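Local coordinates for uncharacterized protein PF1083 (PDB 3NRN), which is of unknown function but binds AMP and is probably an oxidoreductase of the flavin-containing amine oxidase family, at residues I87-K92 against L144-E149; K328-G333 against L347-Y352. All blocks are in the same frame, centred on the assembly; numbering follows the deposited sequence.

Contact 1. Residues I87-K92 against L144-E149; sequences ILWEGK and LLSVLE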
loop_
_atom_site.group_PDB
_atom_site.type_symbol
_atom_site.label_atom_id
_atom_site.label_comp_id
_atom_site.label_asym_id
_atom_site.label_seq_id
_atom_site.Cartn_x
_atom_site.Cartn_y
_atom_site.Cartn_z
ATOM N N ILE A 87 19.482 3.342 7.803
ATOM C CA ILE A 87 19.928 1.976 7.556
ATOM C C ILE A 87 20.635 1.319 8.747
ATOM O O ILE A 87 21.399 1.965 9.459
ATOM C CB ILE A 87 20.875 1.948 6.334
ATOM C CG1 ILE A 87 20.158 2.551 5.122
ATOM C CG2 ILE A 87 21.320 0.517 6.040
ATOM C CD1 ILE A 87 20.982 2.576 3.853
ATOM N N LEU A 88 20.363 0.031 8.953
ATOM C CA LEU A 88 20.978 -0.745 10.030
ATOM C C LEU A 88 21.992 -1.674 9.387
ATOM O O LEU A 88 21.618 -2.620 8.699
ATOM C CB LEU A 88 19.932 -1.584 10.773
ATOM C CG LEU A 88 20.483 -2.631 11.757
ATOM C CD1 LEU A 88 21.349 -1.949 12.805
ATOM C CD2 LEU A 88 19.335 -3.385 12.427
ATOM N N TRP A 89 23.273 -1.410 9.616
ATOM C CA TRP A 89 24.329 -2.222 9.030
ATOM C C TRP A 89 25.517 -2.338 9.974
ATOM O O TRP A 89 25.954 -1.351 10.562
ATOM C CB TRP A 89 24.764 -1.600 7.702
ATOM C CG TRP A 89 25.845 -2.337 6.976
ATOM C CD1 TRP A 89 27.156 -1.974 6.874
ATOM C CD2 TRP A 89 25.699 -3.538 6.207
ATOM N NE1 TRP A 89 27.836 -2.870 6.086
ATOM C CE2 TRP A 89 26.968 -3.841 5.663
ATOM C CE3 TRP A 89 24.621 -4.388 5.925
ATOM C CZ2 TRP A 89 27.190 -4.958 4.848
ATOM C CZ3 TRP A 89 24.840 -5.504 5.114
ATOM C CH2 TRP A 89 26.117 -5.776 4.587
ATOM N N GLU A 90 26.024 -3.559 10.115
ATOM C CA GLU A 90 27.160 -3.849 10.987
ATOM C C GLU A 90 27.011 -3.234 12.377
ATOM O O GLU A 90 27.940 -2.622 12.904
ATOM C CB GLU A 90 28.462 -3.379 10.330
ATOM C CG GLU A 90 28.730 -4.047 8.985
ATOM C CD GLU A 90 30.039 -3.611 8.351
ATOM O OE1 GLU A 90 30.354 -2.399 8.383
ATOM O OE2 GLU A 90 30.749 -4.484 7.807
ATOM N N GLY A 91 25.825 -3.392 12.955
ATOM C CA GLY A 91 25.566 -2.888 14.292
ATOM C C GLY A 91 25.285 -1.409 14.478
ATOM O O GLY A 91 25.228 -0.943 15.615
ATOM N N LYS A 92 25.104 -0.660 13.395
ATOM C CA LYS A 92 24.830 0.770 13.530
ATOM C C LYS A 92 23.688 1.275 12.642
ATOM O O LYS A 92 23.589 0.912 11.471
ATOM C CB LYS A 92 26.094 1.582 13.232
ATOM C CG LYS A 92 26.622 1.405 11.818
ATOM C CD LYS A 92 27.663 2.458 11.474
ATOM C CE LYS A 92 28.064 2.366 10.008
ATOM N NZ LYS A 92 28.905 3.517 9.572
ATOM N N LEU A 144 25.188 -2.208 -1.196
ATOM C CA LEU A 144 24.107 -1.649 -1.987
ATOM C C LEU A 144 23.051 -2.678 -2.375
ATOM O O LEU A 144 21.853 -2.426 -2.236
ATOM C CB LEU A 144 24.671 -0.991 -3.250
ATOM C CG LEU A 144 23.651 -0.340 -4.190
ATOM C CD1 LEU A 144 22.943 0.798 -3.485
ATOM C CD2 LEU A 144 24.357 0.168 -5.425
ATOM N N LEU A 145 23.494 -3.830 -2.864
ATOM C CA LEU A 145 22.576 -4.885 -3.277
ATOM C C LEU A 145 21.764 -5.400 -2.094
ATOM O O LEU A 145 20.618 -5.831 -2.251
ATOM C CB LEU A 145 23.361 -6.026 -3.922
ATOM C CG LEU A 145 23.997 -5.626 -5.254
ATOM C CD1 LEU A 145 25.043 -6.648 -5.675
ATOM C CD2 LEU A 145 22.899 -5.491 -6.303
ATOM N N SER A 146 22.365 -5.338 -0.912
ATOM C CA SER A 146 21.719 -5.789 0.308
ATOM C C SER A 146 20.636 -4.793 0.726
ATOM O O SER A 146 19.534 -5.186 1.102
ATOM C CB SER A 146 22.762 -5.939 1.419
ATOM O OG SER A 146 22.212 -6.585 2.551
ATOM N N VAL A 147 20.954 -3.504 0.665
ATOM C CA VAL A 147 19.986 -2.474 1.022
ATOM C C VAL A 147 18.822 -2.454 0.026
ATOM O O VAL A 147 17.670 -2.316 0.423
ATOM C CB VAL A 147 20.639 -1.072 1.058
ATOM C CG1 VAL A 147 19.559 0.020 1.145
ATOM C CG2 VAL A 147 21.571 -0.973 2.253
ATOM N N LEU A 148 19.125 -2.595 -1.265
ATOM C CA LEU A 148 18.088 -2.591 -2.288
ATOM C C LEU A 148 17.198 -3.815 -2.170
ATOM O O LEU A 148 16.049 -3.790 -2.605
ATOM C CB LEU A 148 18.698 -2.520 -3.691
ATOM C CG LEU A 148 19.294 -1.165 -4.097
ATOM C CD1 LEU A 148 19.847 -1.244 -5.508
ATOM C CD2 LEU A 148 18.228 -0.091 -4.015
ATOM N N GLU A 149 17.737 -4.884 -1.583
ATOM C CA GLU A 149 16.980 -6.116 -1.380
ATOM C C GLU A 149 15.971 -5.853 -0.265
ATOM O O GLU A 149 14.847 -6.353 -0.300
ATOM C CB GLU A 149 17.914 -7.263 -0.981
ATOM C CG GLU A 149 17.234 -8.625 -0.843
ATOM C CD GLU A 149 16.989 -9.322 -2.175
ATOM O OE1 GLU A 149 16.467 -10.460 -2.163
ATOM O OE2 GLU A 149 17.321 -8.742 -3.231
#

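Contact 2. Residues K328-G333 against L347-Y352; sequences KAIEKG and LLAQVY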
loop_
_atom_site.group_PDB
_atom_site.type_symbol
_atom_site.label_atom_id
_atom_site.label_comp_id
_atom_site.label_asym_id
_atom_site.label_seq_id
_atom_site.Cartn_x
_atom_site.Cartn_y
_atom_site.Cartn_z
ATOM N N LYS A 328 8.546 -20.727 11.240
ATOM C CA LYS A 328 9.973 -20.460 11.326
ATOM C C LYS A 328 10.263 -18.984 11.097
ATOM O O LYS A 328 11.090 -18.392 11.787
ATOM C CB LYS A 328 10.726 -21.305 10.298
ATOM C CG LYS A 328 10.639 -22.800 10.566
ATOM C CD LYS A 328 11.411 -23.592 9.525
ATOM C CE LYS A 328 11.319 -25.086 9.782
ATOM N NZ LYS A 328 12.122 -25.853 8.793
ATOM N N ALA A 329 9.571 -18.398 10.124
ATOM C CA ALA A 329 9.742 -16.989 9.790
ATOM C C ALA A 329 9.370 -16.092 10.965
ATOM O O ALA A 329 10.103 -15.155 11.295
ATOM C CB ALA A 329 8.890 -16.639 8.573
ATOM N N ILE A 330 8.224 -16.364 11.585
ATOM C CA ILE A 330 7.793 -15.563 12.723
ATOM C C ILE A 330 8.837 -15.654 13.830
ATOM O O ILE A 330 9.209 -14.642 14.423
ATOM C CB ILE A 330 6.429 -16.032 13.269
ATOM C CG1 ILE A 330 5.320 -15.680 12.264
ATOM C CG2 ILE A 330 6.150 -15.370 14.615
ATOM C CD1 ILE A 330 3.922 -16.119 12.689
ATOM N N GLU A 331 9.304 -16.872 14.095
ATOM C CA GLU A 331 10.322 -17.118 15.113
ATOM C C GLU A 331 11.613 -16.363 14.802
ATOM O O GLU A 331 12.232 -15.785 15.692
ATOM C CB GLU A 331 10.633 -18.616 15.203
ATOM C CG GLU A 331 9.717 -19.407 16.114
ATOM C CD GLU A 331 10.035 -20.891 16.104
ATOM O OE1 GLU A 331 11.231 -21.239 16.199
ATOM O OE2 GLU A 331 9.093 -21.709 16.006
ATOM N N LYS A 332 12.024 -16.389 13.540
ATOM C CA LYS A 332 13.240 -15.701 13.129
ATOM C C LYS A 332 13.000 -14.204 13.227
ATOM O O LYS A 332 13.926 -13.435 13.493
ATOM C CB LYS A 332 13.605 -16.073 11.690
ATOM C CG LYS A 332 14.963 -15.563 11.227
ATOM C CD LYS A 332 16.089 -16.181 12.046
ATOM C CE LYS A 332 17.455 -15.717 11.561
ATOM N NZ LYS A 332 18.560 -16.296 12.383
ATOM N N GLY A 333 11.747 -13.800 13.019
ATOM C CA GLY A 333 11.399 -12.393 13.082
ATOM C C GLY A 333 11.551 -11.837 14.483
ATOM O O GLY A 333 12.167 -10.791 14.677
ATOM N N LEU A 347 4.012 -8.304 20.741
ATOM C CA LEU A 347 2.588 -8.043 20.932
ATOM C C LEU A 347 1.744 -8.912 20.012
ATOM O O LEU A 347 0.771 -9.529 20.442
ATOM C CB LEU A 347 2.260 -6.576 20.643
ATOM C CG LEU A 347 2.590 -5.495 21.669
ATOM C CD1 LEU A 347 2.216 -4.136 21.092
ATOM C CD2 LEU A 347 1.825 -5.749 22.956
ATOM N N LEU A 348 2.124 -8.952 18.737
ATOM C CA LEU A 348 1.387 -9.725 17.752
ATOM C C LEU A 348 2.097 -9.755 16.403
ATOM O O LEU A 348 2.667 -8.755 15.958
ATOM C CB LEU A 348 -0.010 -9.123 17.570
ATOM C CG LEU A 348 -0.937 -9.724 16.514
ATOM C CD1 LEU A 348 -1.579 -10.991 17.058
ATOM C CD2 LEU A 348 -2.012 -8.712 16.146
ATOM N N ALA A 349 2.060 -10.918 15.764
ATOM C CA ALA A 349 2.657 -11.089 14.451
ATOM C C ALA A 349 1.460 -11.273 13.533
ATOM O O ALA A 349 0.597 -12.106 13.798
ATOM C CB ALA A 349 3.540 -12.327 14.425
ATOM N N GLN A 350 1.388 -10.480 12.473
ATOM C CA GLN A 350 0.269 -10.585 11.546
ATOM C C GLN A 350 0.734 -11.062 10.180
ATOM O O GLN A 350 1.677 -10.507 9.607
ATOM C CB GLN A 350 -0.429 -9.232 11.401
ATOM C CG GLN A 350 -1.248 -8.805 12.606
ATOM C CD GLN A 350 -1.587 -7.324 12.566
ATOM O OE1 GLN A 350 -0.700 -6.476 12.633
ATOM N NE2 GLN A 350 -2.869 -7.010 12.452
ATOM N N VAL A 351 0.067 -12.092 9.668
ATOM C CA VAL A 351 0.387 -12.647 8.359
ATOM C C VAL A 351 -0.585 -12.081 7.332
ATOM O O VAL A 351 -1.799 -12.180 7.501
ATOM C CB VAL A 351 0.262 -14.189 8.348
ATOM C CG1 VAL A 351 0.656 -14.731 6.977
ATOM C CG2 VAL A 351 1.137 -14.795 9.426
ATOM N N TYR A 352 -0.050 -11.494 6.267
ATOM C CA TYR A 352 -0.886 -10.910 5.225
ATOM C C TYR A 352 -0.551 -11.457 3.845
ATOM O O TYR A 352 0.616 -11.675 3.522
ATOM C CB TYR A 352 -0.734 -9.390 5.227
ATOM C CG TYR A 352 -1.334 -8.714 6.438
ATOM C CD1 TYR A 352 -2.706 -8.778 6.689
ATOM C CD2 TYR A 352 -0.536 -7.997 7.331
ATOM C CE1 TYR A 352 -3.270 -8.146 7.796
ATOM C CE2 TYR A 352 -1.092 -7.359 8.445
ATOM C CZ TYR A 352 -2.458 -7.439 8.668
ATOM O OH TYR A 352 -3.011 -6.812 9.763
#

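Contact 1. Residues I87-K92 against L144-E149
Ile-87 and Trp-89, on the same side of strand 86-89, meet Val-147 and Ser-146 of helix 142-156, where a beta hairpin at the end of the mixed sheet lies against a helix. Ile-87 and Val-147 meet end to end through their methyl groups. With Ile-87 CG1 anti to its own carbonyl carbon (chi1 -57°) and the chain extended beyond it, CD1 is carried out to the valine, where it lies 3.9 Å from Val-147 CG2 and 4.0 Å from Val-147 CG1. The second branch, Ile-87 CG2, comes within 4.1 Å of Val-147 CG2, so one valine methyl meets both branches of the isoleucine. Two residues on, the Trp-89 indole holds its six-membered ring toward the helix; Trp-89 CZ3 lies 3.8 Å from Ser-146 OG, which comes at the ring obliquely, a van der Waals touch. The indole also packs edge-to-face with Phe-143 and Phe-102, while Phe-94 of the partner strand touches Ile-87 and Trp-89. The hairpin closes through a type I' turn from Trp-89 to Lys-92, with Glu-90 and Gly-91 both at positive phi and hydrogen bonds Trp-89 N to Lys-92 O and Lys-92 N to Trp-89 O, each 3.0 Å. The turn also folds Glu-90 back over the indole, its CG 3.2 Å above the plane, displaced to the outer part of the ring.

Contact 2. Residues K328-G333 against L347-Y352
A small apolar helix-on-sheet contact near the surface joins helix 326-340 to strand 345-351, an outermost strand of the mixed sheet within the chain. The helix is the connection of a beta-alpha-beta crossover from strand 312-320 to the parallel strand 345-351, with strand 269-277 between them. Ile-330 is the helix residue that bridges the two elements, its CA lying 7.0 Å from the CA of Ala-349. The CB of Ile-330 and that of Ala-349 point into the contact from opposite sides. The small alanine methyl meets both arms of the isoleucine: Ile-330 CG2 lies 4.0 Å from Ala-349 CB, and Ile-330 CD1 reaches the same CB at 4.2 Å. This two-armed approach follows from the isoleucine torsions, CG1 lying anti to the carbonyl carbon at chi1 -70° and CD1 continuing in an extended line at chi2 179°. That line carries CD1 on toward Val-351, next but one along the strand, where the approach is looser. Ile-330 also touches Ile-270 of the neighbouring strand 269-277, as does Ala-329, so the helix packs across two adjoining strands. Gln-350, between Ala-349 and Val-351, points away from the helix; its OE1 accepts a hydrogen bond from Asn-273 ND2 and its NE2 gives one to Ser-50 O, linking the far side of the strand to strands 269-277 and 47-50. A classic bulge sets Leu-347 and Leu-348 against Asn-273 of the adjoining strand. The side chains of Val-351 and the AMP-binding Arg-38 are about 10 Å apart, so the contact lies near but not in the AMP site. Val-351 approaches the helix only slightly, with Ile-330 CD1 4.5 Å from Val-351 CG2.

Contact 1 closes before contact 2 opens along the chain, and their centres lie 21 Å apart, with nearest atoms about 11 Å apart, so the two do not meet. What they share is the mixed sheet: strand 86-89 of contact 1 sits next to outermost strand 92-95, whereas strand 345-351 of contact 2 forms the other outermost strand. Helices 142-156 and 326-340 therefore pack near opposite ends of one sheet, separate from the parallel sheet that includes strand 2-6. Contact 1 lies away from the AMP pocket, while contact 2 comes closer to it, so the sheet spans from a peripheral hairpin toward the nucleotide-binding part of the protein.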